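Local coordinates for protein acyl-CoA dehydrogenase (Bacillus anthracis, PDB 3OWA) that probably catalyses the FAD-dependent alpha,beta-dehydrogenation of acyl-CoA thioesters, as in other members of the acyl-CoA dehydrogenase family, at residues T318-S323 with L503-S508; Y178-E183 with S208-E213; K484-D487 with E491-V494. All coordinates share one frame; numbering follows the deposited sequence.

Contact 1 of 3, residues T318-S323 with L503-S508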
ATOM      1  N   THR A 318       6.283   4.973 -13.410  1.00 30.52           N
ATOM      2  CA  THR A 318       5.293   4.945 -14.492  1.00 30.89           C
ATOM      3  C   THR A 318       5.994   4.869 -15.864  1.00 32.39           C
ATOM      4  O   THR A 318       5.526   4.167 -16.764  1.00 31.81           O
ATOM      5  CB  THR A 318       4.417   6.205 -14.461  1.00 31.78           C
ATOM      6  OG1 THR A 318       3.650   6.227 -13.262  1.00 32.15           O
ATOM      7  CG2 THR A 318       3.428   6.269 -15.674  1.00 32.85           C
ATOM      8  N   TYR A 319       7.113   5.589 -16.017  1.00 32.50           N
ATOM      9  CA  TYR A 319       7.906   5.527 -17.251  1.00 33.10           C
ATOM     10  C   TYR A 319       8.379   4.094 -17.426  1.00 33.00           C
ATOM     11  O   TYR A 319       8.243   3.528 -18.493  1.00 33.01           O
ATOM     12  CB  TYR A 319       9.128   6.456 -17.191  1.00 33.86           C
ATOM     13  CG  TYR A 319       9.985   6.407 -18.460  1.00 35.89           C
ATOM     14  CD1 TYR A 319       9.556   7.034 -19.640  1.00 35.51           C
ATOM     15  CD2 TYR A 319      11.225   5.739 -18.474  1.00 35.87           C
ATOM     16  CE1 TYR A 319      10.337   6.984 -20.813  1.00 38.67           C
ATOM     17  CE2 TYR A 319      12.021   5.697 -19.644  1.00 37.27           C
ATOM     18  CZ  TYR A 319      11.563   6.323 -20.797  1.00 41.63           C
ATOM     19  OH  TYR A 319      12.328   6.288 -21.943  1.00 41.90           O
ATOM     20  N   ALA A 320       8.905   3.479 -16.367  1.00 32.86           N
ATOM     21  CA  ALA A 320       9.390   2.111 -16.539  1.00 33.40           C
ATOM     22  C   ALA A 320       8.241   1.152 -16.869  1.00 33.00           C
ATOM     23  O   ALA A 320       8.400   0.289 -17.734  1.00 33.85           O
ATOM     24  CB  ALA A 320      10.217   1.628 -15.332  1.00 33.11           C
ATOM     25  N   ALA A 321       7.078   1.336 -16.235  1.00 32.40           N
ATOM     26  CA  ALA A 321       5.911   0.490 -16.524  1.00 32.24           C
ATOM     27  C   ALA A 321       5.390   0.673 -17.947  1.00 32.35           C
ATOM     28  O   ALA A 321       5.084  -0.300 -18.654  1.00 32.08           O
ATOM     29  CB  ALA A 321       4.761   0.734 -15.472  1.00 31.46           C
ATOM     30  N   GLU A 322       5.241   1.932 -18.355  1.00 33.06           N
ATOM     31  CA  GLU A 322       4.767   2.232 -19.688  1.00 34.14           C
ATOM     32  C   GLU A 322       5.726   1.642 -20.739  1.00 35.91           C
ATOM     33  O   GLU A 322       5.272   1.024 -21.706  1.00 36.41           O
ATOM     34  CB  GLU A 322       4.657   3.742 -19.905  1.00 34.21           C
ATOM     35  CG  GLU A 322       4.189   4.123 -21.296  1.00 36.65           C
ATOM     36  CD  GLU A 322       4.335   5.612 -21.577  1.00 43.97           C
ATOM     37  OE1 GLU A 322       5.367   6.246 -21.178  1.00 44.68           O
ATOM     38  OE2 GLU A 322       3.408   6.151 -22.219  1.00 45.62           O
ATOM     39  N   SER A 323       7.033   1.821 -20.537  1.00 36.41           N
ATOM     40  CA  SER A 323       8.024   1.271 -21.465  1.00 37.74           C
ATOM     41  C   SER A 323       7.934  -0.251 -21.566  1.00 37.37           C
ATOM     42  O   SER A 323       7.929  -0.807 -22.666  1.00 37.95           O
ATOM     43  CB  SER A 323       9.446   1.683 -21.090  1.00 38.54           C
ATOM     44  OG  SER A 323       9.538   3.083 -20.871  1.00 40.35           O
ATOM     45  N   LEU A 503      14.654  -6.456 -13.901  1.00 39.46           N
ATOM     46  CA  LEU A 503      15.495  -6.460 -15.100  1.00 40.91           C
ATOM     47  C   LEU A 503      14.754  -6.045 -16.398  1.00 39.74           C
ATOM     48  O   LEU A 503      15.244  -5.209 -17.176  1.00 39.69           O
ATOM     49  CB  LEU A 503      16.195  -7.825 -15.233  1.00 42.13           C
ATOM     50  CG  LEU A 503      16.736  -8.077 -16.624  1.00 46.09           C
ATOM     51  CD1 LEU A 503      18.083  -7.398 -16.734  1.00 50.55           C
ATOM     52  CD2 LEU A 503      16.796  -9.569 -16.937  1.00 49.65           C
ATOM     53  N   TYR A 504      13.580  -6.627 -16.616  1.00 39.17           N
ATOM     54  CA  TYR A 504      12.729  -6.307 -17.767  1.00 39.37           C
ATOM     55  C   TYR A 504      12.302  -4.833 -17.793  1.00 38.95           C
ATOM     56  O   TYR A 504      12.326  -4.181 -18.840  1.00 40.59           O
ATOM     57  CB  TYR A 504      11.483  -7.230 -17.797  1.00 39.36           C
ATOM     58  CG  TYR A 504      10.669  -7.167 -19.069  1.00 38.03           C
ATOM     59  CD1 TYR A 504      11.266  -7.403 -20.317  1.00 40.95           C
ATOM     60  CD2 TYR A 504       9.313  -6.871 -19.035  1.00 38.44           C
ATOM     61  CE1 TYR A 504      10.531  -7.349 -21.497  1.00 39.64           C
ATOM     62  CE2 TYR A 504       8.559  -6.821 -20.208  1.00 39.29           C
ATOM     63  CZ  TYR A 504       9.183  -7.063 -21.441  1.00 39.82           C
ATOM     64  OH  TYR A 504       8.440  -7.003 -22.602  1.00 40.09           O
ATOM     65  N   ALA A 505      11.901  -4.306 -16.651  1.00 37.57           N
ATOM     66  CA  ALA A 505      11.543  -2.890 -16.588  1.00 37.76           C
ATOM     67  C   ALA A 505      12.768  -1.978 -16.838  1.00 38.20           C
ATOM     68  O   ALA A 505      12.675  -0.986 -17.582  1.00 39.08           O
ATOM     69  CB  ALA A 505      10.905  -2.576 -15.234  1.00 36.80           C
HETATM   70  N   MSE A 506      13.900  -2.315 -16.226  1.00 38.55           N
HETATM   71  CA  MSE A 506      15.156  -1.551 -16.415  1.00 40.23           C
HETATM   72  C   MSE A 506      15.572  -1.527 -17.865  1.00 40.40           C
HETATM   73  O   MSE A 506      15.845  -0.470 -18.411  1.00 41.87           O
HETATM   74  CB  MSE A 506      16.300  -2.169 -15.617  1.00 40.40           C
HETATM   75  CG  MSE A 506      16.240  -1.933 -14.136  1.00 41.20           C
HETATM   76 SE   MSE A 506      17.686  -2.884 -13.284  0.53 45.32          SE
HETATM   77  CE  MSE A 506      19.187  -1.938 -14.049  1.00 43.71           C
ATOM     78  N   GLU A 507      15.642  -2.699 -18.490  1.00 41.32           N
ATOM     79  CA  GLU A 507      16.047  -2.786 -19.901  1.00 41.80           C
ATOM     80  C   GLU A 507      15.084  -2.042 -20.829  1.00 41.41           C
ATOM     81  O   GLU A 507      15.505  -1.371 -21.775  1.00 42.14           O
ATOM     82  CB  GLU A 507      16.183  -4.252 -20.323  1.00 42.80           C
ATOM     83  CG  GLU A 507      16.631  -4.438 -21.774  1.00 47.11           C
ATOM     84  CD  GLU A 507      16.675  -5.912 -22.236  1.00 53.20           C
ATOM     85  OE1 GLU A 507      17.722  -6.335 -22.781  1.00 54.90           O
ATOM     86  OE2 GLU A 507      15.672  -6.654 -22.073  1.00 55.06           O
ATOM     87  N   SER A 508      13.784  -2.167 -20.565  1.00 40.16           N
ATOM     88  CA  SER A 508      12.759  -1.465 -21.350  1.00 39.42           C
ATOM     89  C   SER A 508      12.942   0.043 -21.276  1.00 40.12           C
ATOM     90  O   SER A 508      12.855   0.729 -22.302  1.00 40.96           O
ATOM     91  CB  SER A 508      11.341  -1.836 -20.897  1.00 38.38           C
ATOM     92  OG  SER A 508      11.064  -3.220 -21.066  1.00 37.27           O
TER
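Ser323 lays its beta-carbon over the carbonyl of Ser508, with CB 3.7 Å from Ser508 O. The approach is reciprocal: Ser508 CB rests 3.8 Å from Ser323 C, and the two beta-carbons themselves come within 4.0 Å of each other. One turn earlier Ala320 and Ala505 lie alongside each other, their methyls 4.3 Å apart (CB to CB). The pairs Ala320 with Ala505 and Ser323 with Ser508 succeed one another in the same order along both helices, and at Ala320 and Ala505 the CA atoms are only 5.4 Å apart. Nothing larger than a methyl or a hydroxymethyl is interposed, and no hydrogen bond crosses the gap.

The hydroxyls are turned back onto their own helices. With OG anti to the carbonyl carbon (chi1 -50°), Ser323 donates to Tyr319 O over 2.7 Å, approaching from well above the carbonyl plane while Ser323 N arrives from its other face; the oxygen is thus gripped twice, and OG also sits over the centre of the Tyr319 ring. Ser508 OG does likewise to Tyr504 O at 2.7 Å, tilted less steeply from the carbonyl plane, with Ser508 N on the opposite face and OG over the centre of the Tyr504 ring.

Longer side chains reach across on the flanks in a nearly symmetric exchange. Arg512 bonds to Ser323 OG and forms a salt bridge with Glu322, while Arg327 does the same for Ser508 OG and Glu507. Phe535, on helix 526-554, packs against both alanines. Close helix-helix packing through small residues, here joining helix 305-336 to helix 490-520, belongs to the buried, predominantly helical interior where the two C-terminal acyl-CoA dehydrogenase domains meet.

Contact 2 of 3, residues Y178-E183 with S208-E213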
ATOM      1  N   TYR A 178     -26.055 -29.882 -23.397  1.00 37.83           N
ATOM      2  CA  TYR A 178     -25.388 -30.098 -22.115  1.00 38.07           C
ATOM      3  C   TYR A 178     -26.239 -29.485 -21.024  1.00 36.75           C
ATOM      4  O   TYR A 178     -26.784 -28.398 -21.216  1.00 36.00           O
ATOM      5  CB  TYR A 178     -23.982 -29.467 -22.105  1.00 36.64           C
ATOM      6  CG  TYR A 178     -23.012 -30.295 -22.908  1.00 38.38           C
ATOM      7  CD1 TYR A 178     -22.442 -31.437 -22.360  1.00 36.74           C
ATOM      8  CD2 TYR A 178     -22.665 -29.923 -24.228  1.00 36.95           C
ATOM      9  CE1 TYR A 178     -21.537 -32.215 -23.099  1.00 40.60           C
ATOM     10  CE2 TYR A 178     -21.750 -30.691 -24.985  1.00 40.35           C
ATOM     11  CZ  TYR A 178     -21.208 -31.843 -24.412  1.00 40.87           C
ATOM     12  OH  TYR A 178     -20.308 -32.600 -25.121  1.00 43.88           O
ATOM     13  N   VAL A 179     -26.354 -30.207 -19.916  1.00 36.41           N
ATOM     14  CA  VAL A 179     -27.085 -29.797 -18.714  1.00 35.04           C
ATOM     15  C   VAL A 179     -26.051 -29.350 -17.666  1.00 34.64           C
ATOM     16  O   VAL A 179     -25.258 -30.163 -17.154  1.00 33.80           O
ATOM     17  CB  VAL A 179     -27.996 -30.951 -18.167  1.00 36.23           C
ATOM     18  CG1 VAL A 179     -28.712 -30.534 -16.904  1.00 35.97           C
ATOM     19  CG2 VAL A 179     -29.049 -31.393 -19.218  1.00 35.05           C
ATOM     20  N   LEU A 180     -26.010 -28.048 -17.386  1.00 33.07           N
ATOM     21  CA  LEU A 180     -24.956 -27.509 -16.490  1.00 32.96           C
ATOM     22  C   LEU A 180     -25.477 -27.228 -15.077  1.00 32.41           C
ATOM     23  O   LEU A 180     -26.579 -26.656 -14.902  1.00 32.07           O
ATOM     24  CB  LEU A 180     -24.333 -26.222 -17.082  1.00 32.72           C
ATOM     25  CG  LEU A 180     -23.099 -26.434 -17.964  1.00 34.18           C
ATOM     26  CD1 LEU A 180     -23.502 -27.126 -19.259  1.00 33.52           C
ATOM     27  CD2 LEU A 180     -22.415 -25.073 -18.269  1.00 32.33           C
ATOM     28  N   ASN A 181     -24.696 -27.621 -14.077  1.00 31.37           N
ATOM     29  CA  ASN A 181     -25.038 -27.343 -12.687  1.00 31.44           C
ATOM     30  C   ASN A 181     -23.860 -26.834 -11.905  1.00 30.52           C
ATOM     31  O   ASN A 181     -22.801 -27.476 -11.881  1.00 30.58           O
ATOM     32  CB  ASN A 181     -25.586 -28.600 -11.997  1.00 30.48           C
ATOM     33  CG  ASN A 181     -26.984 -28.916 -12.419  1.00 34.00           C
ATOM     34  OD1 ASN A 181     -27.215 -29.800 -13.277  1.00 38.76           O
ATOM     35  ND2 ASN A 181     -27.953 -28.233 -11.807  1.00 27.68           N
ATOM     36  N   GLY A 182     -24.058 -25.710 -11.229  1.00 30.70           N
ATOM     37  CA  GLY A 182     -23.037 -25.125 -10.354  1.00 29.37           C
ATOM     38  C   GLY A 182     -23.170 -23.617 -10.256  1.00 29.56           C
ATOM     39  O   GLY A 182     -24.185 -23.033 -10.681  1.00 28.14           O
ATOM     40  N   GLU A 183     -22.151 -22.980  -9.679  1.00 29.19           N
ATOM     41  CA  GLU A 183     -22.183 -21.541  -9.430  1.00 30.14           C
ATOM     42  C   GLU A 183     -20.821 -20.983  -9.740  1.00 28.34           C
ATOM     43  O   GLU A 183     -19.798 -21.565  -9.370  1.00 28.68           O
ATOM     44  CB  GLU A 183     -22.493 -21.263  -7.951  1.00 31.03           C
ATOM     45  CG  GLU A 183     -23.910 -21.687  -7.499  1.00 39.17           C
ATOM     46  CD  GLU A 183     -24.300 -21.081  -6.142  1.00 50.05           C
ATOM     47  OE1 GLU A 183     -23.394 -20.941  -5.279  1.00 54.06           O
ATOM     48  OE2 GLU A 183     -25.503 -20.742  -5.942  1.00 54.28           O
ATOM     49  N   SER A 208     -13.955 -28.141 -19.548  1.00 32.71           N
ATOM     50  CA  SER A 208     -14.341 -27.679 -20.893  1.00 33.32           C
ATOM     51  C   SER A 208     -15.003 -26.286 -20.870  1.00 32.46           C
ATOM     52  O   SER A 208     -15.526 -25.905 -19.865  1.00 32.76           O
ATOM     53  CB  SER A 208     -15.337 -28.692 -21.525  1.00 34.63           C
ATOM     54  OG  SER A 208     -14.801 -30.008 -21.547  1.00 33.73           O
ATOM     55  N   ALA A 209     -14.964 -25.544 -21.974  1.00 32.04           N
ATOM     56  CA  ALA A 209     -15.581 -24.222 -22.017  1.00 31.90           C
ATOM     57  C   ALA A 209     -16.855 -24.265 -22.837  1.00 31.86           C
ATOM     58  O   ALA A 209     -16.949 -25.061 -23.778  1.00 32.35           O
ATOM     59  CB  ALA A 209     -14.598 -23.193 -22.583  1.00 32.26           C
ATOM     60  N   PHE A 210     -17.822 -23.401 -22.495  1.00 30.94           N
ATOM     61  CA  PHE A 210     -19.142 -23.373 -23.154  1.00 30.70           C
ATOM     62  C   PHE A 210     -19.576 -21.946 -23.367  1.00 30.58           C
ATOM     63  O   PHE A 210     -19.330 -21.082 -22.510  1.00 28.80           O
ATOM     64  CB  PHE A 210     -20.214 -24.016 -22.268  1.00 29.29           C
ATOM     65  CG  PHE A 210     -19.981 -25.483 -21.979  1.00 31.67           C
ATOM     66  CD1 PHE A 210     -20.574 -26.452 -22.769  1.00 34.01           C
ATOM     67  CD2 PHE A 210     -19.195 -25.879 -20.918  1.00 33.57           C
ATOM     68  CE1 PHE A 210     -20.382 -27.824 -22.518  1.00 36.39           C
ATOM     69  CE2 PHE A 210     -18.987 -27.246 -20.638  1.00 35.92           C
ATOM     70  CZ  PHE A 210     -19.589 -28.224 -21.464  1.00 36.08           C
ATOM     71  N   ILE A 211     -20.210 -21.681 -24.503  1.00 31.03           N
ATOM     72  CA  ILE A 211     -20.863 -20.385 -24.702  1.00 30.61           C
ATOM     73  C   ILE A 211     -22.287 -20.516 -24.167  1.00 31.10           C
ATOM     74  O   ILE A 211     -23.087 -21.378 -24.605  1.00 32.17           O
ATOM     75  CB  ILE A 211     -20.881 -19.985 -26.176  1.00 32.45           C
ATOM     76  CG1 ILE A 211     -19.456 -19.977 -26.741  1.00 32.19           C
ATOM     77  CG2 ILE A 211     -21.683 -18.674 -26.385  1.00 29.63           C
ATOM     78  CD1 ILE A 211     -19.380 -20.078 -28.299  1.00 31.46           C
ATOM     79  N   VAL A 212     -22.595 -19.722 -23.151  1.00 29.83           N
ATOM     80  CA  VAL A 212     -23.856 -19.868 -22.463  1.00 28.81           C
ATOM     81  C   VAL A 212     -24.569 -18.524 -22.560  1.00 29.46           C
ATOM     82  O   VAL A 212     -24.062 -17.517 -22.060  1.00 29.15           O
ATOM     83  CB  VAL A 212     -23.643 -20.211 -20.980  1.00 28.68           C
ATOM     84  CG1 VAL A 212     -25.010 -20.295 -20.249  1.00 32.66           C
ATOM     85  CG2 VAL A 212     -22.847 -21.517 -20.845  1.00 25.37           C
ATOM     86  N   GLU A 213     -25.739 -18.518 -23.186  1.00 29.27           N
ATOM     87  CA  GLU A 213     -26.571 -17.320 -23.230  1.00 30.14           C
ATOM     88  C   GLU A 213     -27.366 -17.134 -21.939  1.00 30.45           C
ATOM     89  O   GLU A 213     -27.885 -18.110 -21.351  1.00 28.93           O
ATOM     90  CB  GLU A 213     -27.499 -17.399 -24.446  1.00 30.40           C
ATOM     91  CG  GLU A 213     -26.712 -17.360 -25.753  1.00 33.59           C
ATOM     92  CD  GLU A 213     -27.607 -17.356 -27.001  1.00 40.26           C
ATOM     93  OE1 GLU A 213     -27.134 -17.753 -28.090  1.00 40.93           O
ATOM     94  OE2 GLU A 213     -28.783 -16.961 -26.901  1.00 41.52           O
TER
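Tyr178 offers one face of its ring to the edge of Phe210, a T-shaped pair linking two layers of the beta-barrel middle domain. The strands that carry them do not pair with each other: they pass face to face at 96°, with axes 10.7 Å apart at closest approach, so side chains alone span the space. This is orthogonal beta packing, in which inward-pointing residues of a strongly bent sheet meet across the interior.

The tight part is aromatic. Phe210 CE1 stands over the Tyr178 ring near its rim, 3.5 Å from CD2 and 3.6 Å from CG of that tyrosine, and the ring planes are inclined at 66° with centroids 5.2 Å apart. A C-H edge is thereby directed at a pi face, the favourable electrostatic sense for two rings. Phe210 holds its CG anti to its own carbonyl carbon, which carries the ring across the interior with CE1 leading.

Packing relaxes from there toward Leu180 and Val212, where methyl groups meet each other and, obliquely, the Phe210 ring. The first torsion of Leu180, -91°, is well off a staggered value, so its placement may cost a little strain. Ala169, on strand 168-171, adjoins both Leu180 and Phe210, and Val245 on strand 243-246 backs Leu180 and Val212. Beyond Leu180 the first strand runs out toward solvent through Asn181 and Gly182 to the exposed Glu183. At the end of the other strand, Glu213 is partly exposed and its OE1 is hydrogen-bonded to Tyr138 OH. In the slack half of the contact Leu180 touches through a single methyl: CD2 lies 4.2 Å from Phe210 CD2 and 4.4 Å from Val212 CG2.

Contact 3 of 3, residues K484-D487 with E491-V494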
ATOM      1  N   LYS A 484      14.269 -30.710  -9.198  1.00 65.69           N
ATOM      2  CA  LYS A 484      12.856 -30.750  -9.526  1.00 65.07           C
ATOM      3  C   LYS A 484      11.985 -30.316  -8.343  1.00 63.61           C
ATOM      4  O   LYS A 484      10.791 -30.058  -8.515  1.00 63.88           O
ATOM      5  CB  LYS A 484      12.455 -32.145 -10.019  1.00 66.83           C
ATOM      6  CG  LYS A 484      13.252 -32.621 -11.252  1.00 69.62           C
ATOM      7  CD  LYS A 484      12.615 -33.839 -11.919  1.00 74.23           C
ATOM      8  CE  LYS A 484      13.189 -34.088 -13.317  1.00 76.38           C
ATOM      9  NZ  LYS A 484      12.457 -35.170 -14.041  1.00 79.87           N
ATOM     10  N   ALA A 485      12.569 -30.214  -7.153  1.00 61.74           N
ATOM     11  CA  ALA A 485      11.795 -29.845  -5.977  1.00 59.57           C
ATOM     12  C   ALA A 485      11.870 -28.325  -5.680  1.00 57.61           C
ATOM     13  O   ALA A 485      11.406 -27.856  -4.643  1.00 56.60           O
ATOM     14  CB  ALA A 485      12.230 -30.683  -4.776  1.00 60.07           C
ATOM     15  N   LEU A 486      12.443 -27.571  -6.612  1.00 56.50           N
ATOM     16  CA  LEU A 486      12.528 -26.135  -6.516  1.00 55.50           C
ATOM     17  C   LEU A 486      11.148 -25.470  -6.404  1.00 54.50           C
ATOM     18  O   LEU A 486      11.036 -24.378  -5.849  1.00 53.07           O
ATOM     19  CB  LEU A 486      13.284 -25.568  -7.712  1.00 55.40           C
ATOM     20  CG  LEU A 486      13.492 -24.048  -7.758  1.00 54.35           C
ATOM     21  CD1 LEU A 486      14.443 -23.547  -6.683  1.00 52.12           C
ATOM     22  CD2 LEU A 486      13.966 -23.641  -9.132  1.00 56.07           C
ATOM     23  N   ASP A 487      10.120 -26.147  -6.916  1.00 54.57           N
ATOM     24  CA  ASP A 487       8.735 -25.668  -6.886  1.00 54.50           C
ATOM     25  C   ASP A 487       8.194 -25.447  -5.490  1.00 52.91           C
ATOM     26  O   ASP A 487       7.320 -24.617  -5.316  1.00 52.72           O
ATOM     27  CB  ASP A 487       7.795 -26.629  -7.624  1.00 56.56           C
ATOM     28  CG  ASP A 487       8.053 -28.108  -7.259  1.00 61.61           C
ATOM     29  OD1 ASP A 487       8.297 -28.905  -8.188  1.00 65.50           O
ATOM     30  OD2 ASP A 487       8.024 -28.470  -6.050  1.00 66.58           O
ATOM     31  N   GLU A 491       9.659 -18.836  -1.535  1.00 35.94           N
ATOM     32  CA  GLU A 491      10.340 -17.557  -1.222  1.00 37.14           C
ATOM     33  C   GLU A 491      11.454 -17.256  -2.211  1.00 38.09           C
ATOM     34  O   GLU A 491      11.589 -16.117  -2.656  1.00 37.72           O
ATOM     35  CB  GLU A 491      10.947 -17.537   0.190  1.00 37.35           C
ATOM     36  CG  GLU A 491       9.948 -17.774   1.304  1.00 38.53           C
ATOM     37  CD  GLU A 491       9.837 -19.231   1.716  1.00 41.45           C
ATOM     38  OE1 GLU A 491      10.041 -20.137   0.867  1.00 42.41           O
ATOM     39  OE2 GLU A 491       9.535 -19.474   2.905  1.00 41.30           O
ATOM     40  N   ILE A 492      12.243 -18.286  -2.540  1.00 38.79           N
ATOM     41  CA  ILE A 492      13.304 -18.205  -3.535  1.00 39.89           C
ATOM     42  C   ILE A 492      12.762 -17.916  -4.934  1.00 39.20           C
ATOM     43  O   ILE A 492      13.313 -17.072  -5.645  1.00 38.52           O
ATOM     44  CB  ILE A 492      14.194 -19.515  -3.530  1.00 41.09           C
ATOM     45  CG1 ILE A 492      15.151 -19.507  -2.344  1.00 43.46           C
ATOM     46  CG2 ILE A 492      14.963 -19.695  -4.837  1.00 43.34           C
ATOM     47  CD1 ILE A 492      15.856 -20.870  -2.155  1.00 50.45           C
ATOM     48  N   LEU A 493      11.709 -18.639  -5.331  1.00 39.02           N
ATOM     49  CA  LEU A 493      11.080 -18.449  -6.652  1.00 39.89           C
ATOM     50  C   LEU A 493      10.646 -17.000  -6.851  1.00 38.70           C
ATOM     51  O   LEU A 493      10.806 -16.432  -7.927  1.00 39.29           O
ATOM     52  CB  LEU A 493       9.876 -19.399  -6.856  1.00 39.64           C
ATOM     53  CG  LEU A 493      10.169 -20.903  -6.904  1.00 42.67           C
ATOM     54  CD1 LEU A 493       8.872 -21.707  -6.871  1.00 41.89           C
ATOM     55  CD2 LEU A 493      10.986 -21.250  -8.145  1.00 44.40           C
ATOM     56  N   VAL A 494      10.096 -16.410  -5.798  1.00 38.32           N
ATOM     57  CA  VAL A 494       9.603 -15.040  -5.852  1.00 38.06           C
ATOM     58  C   VAL A 494      10.774 -14.036  -5.960  1.00 37.58           C
ATOM     59  O   VAL A 494      10.667 -13.031  -6.668  1.00 35.80           O
ATOM     60  CB  VAL A 494       8.703 -14.755  -4.646  1.00 38.23           C
ATOM     61  CG1 VAL A 494       8.525 -13.251  -4.434  1.00 41.01           C
ATOM     62  CG2 VAL A 494       7.356 -15.414  -4.874  1.00 38.91           C
TER
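Leu486 and Leu493 supply the main apolar contact, their side chains meeting at a slant. Methyl CD2 of Leu493 is pressed against the branch point of Leu486, 3.8 Å from CG, and against its CD2 methyl at 3.9 Å. Leu486 can meet it because its CG is anti to the backbone N (chi1 -179°), which swings the isobutyl end toward the helix although its first bond does not aim there. Its other methyl, CD1, reaches Ile492 CG2 at 4.3 Å, a lighter touch one residue earlier on the helix.

A second kind of contact sets methyl against backbone oxygen. Leu493 CD1 is equally near the carbonyls of two successive residues, 3.6 Å from both Leu486 O and Asp487 O, so this methyl sits against the turn itself. These are van der Waals approaches; no hydrogen bond joins the segments. Together they fold the 3-10 turn at 484-487 against the start of the next helix, in the connection of an alpha-alpha hairpin whose arms are helices 458-482 and 490-520. The hydrophobic patch continues outward: Ala478 on the preceding arm touches Leu486 and Ile492, while Leu423 and Leu416, on helix 411-427, pack on Leu486 and Leu493 respectively. Asp487, by contrast with the buried leucines, is exposed at the turn.

Charge enters on another side of the helix. Glu491 forms a salt bridge through OE1 with Arg583 of the second subunit, whose Leu306 also packs on Val494. The side chain of Leu493 is about 8 Å from a bound FAD.

Contact 2 comes first along the chain and closes before contact 1 opens; contact 3 is nested inside the long loop that contact 1 closes. Contacts 1 and 3 share helix 490-520, the latter near its beginning and the former further along, with centres 25 Å apart. Contact 2 belongs to the beta-rich middle domain, its centre 41 Å from that of contact 1 and 36 Å from that of contact 3, and it lies across the chain's centre from contact 1. None touches another. The set thus samples two of the family's parts, the beta middle domain and the helical C-terminal region, with FAD bound between domains and the second subunit reached near the start of helix 490-520.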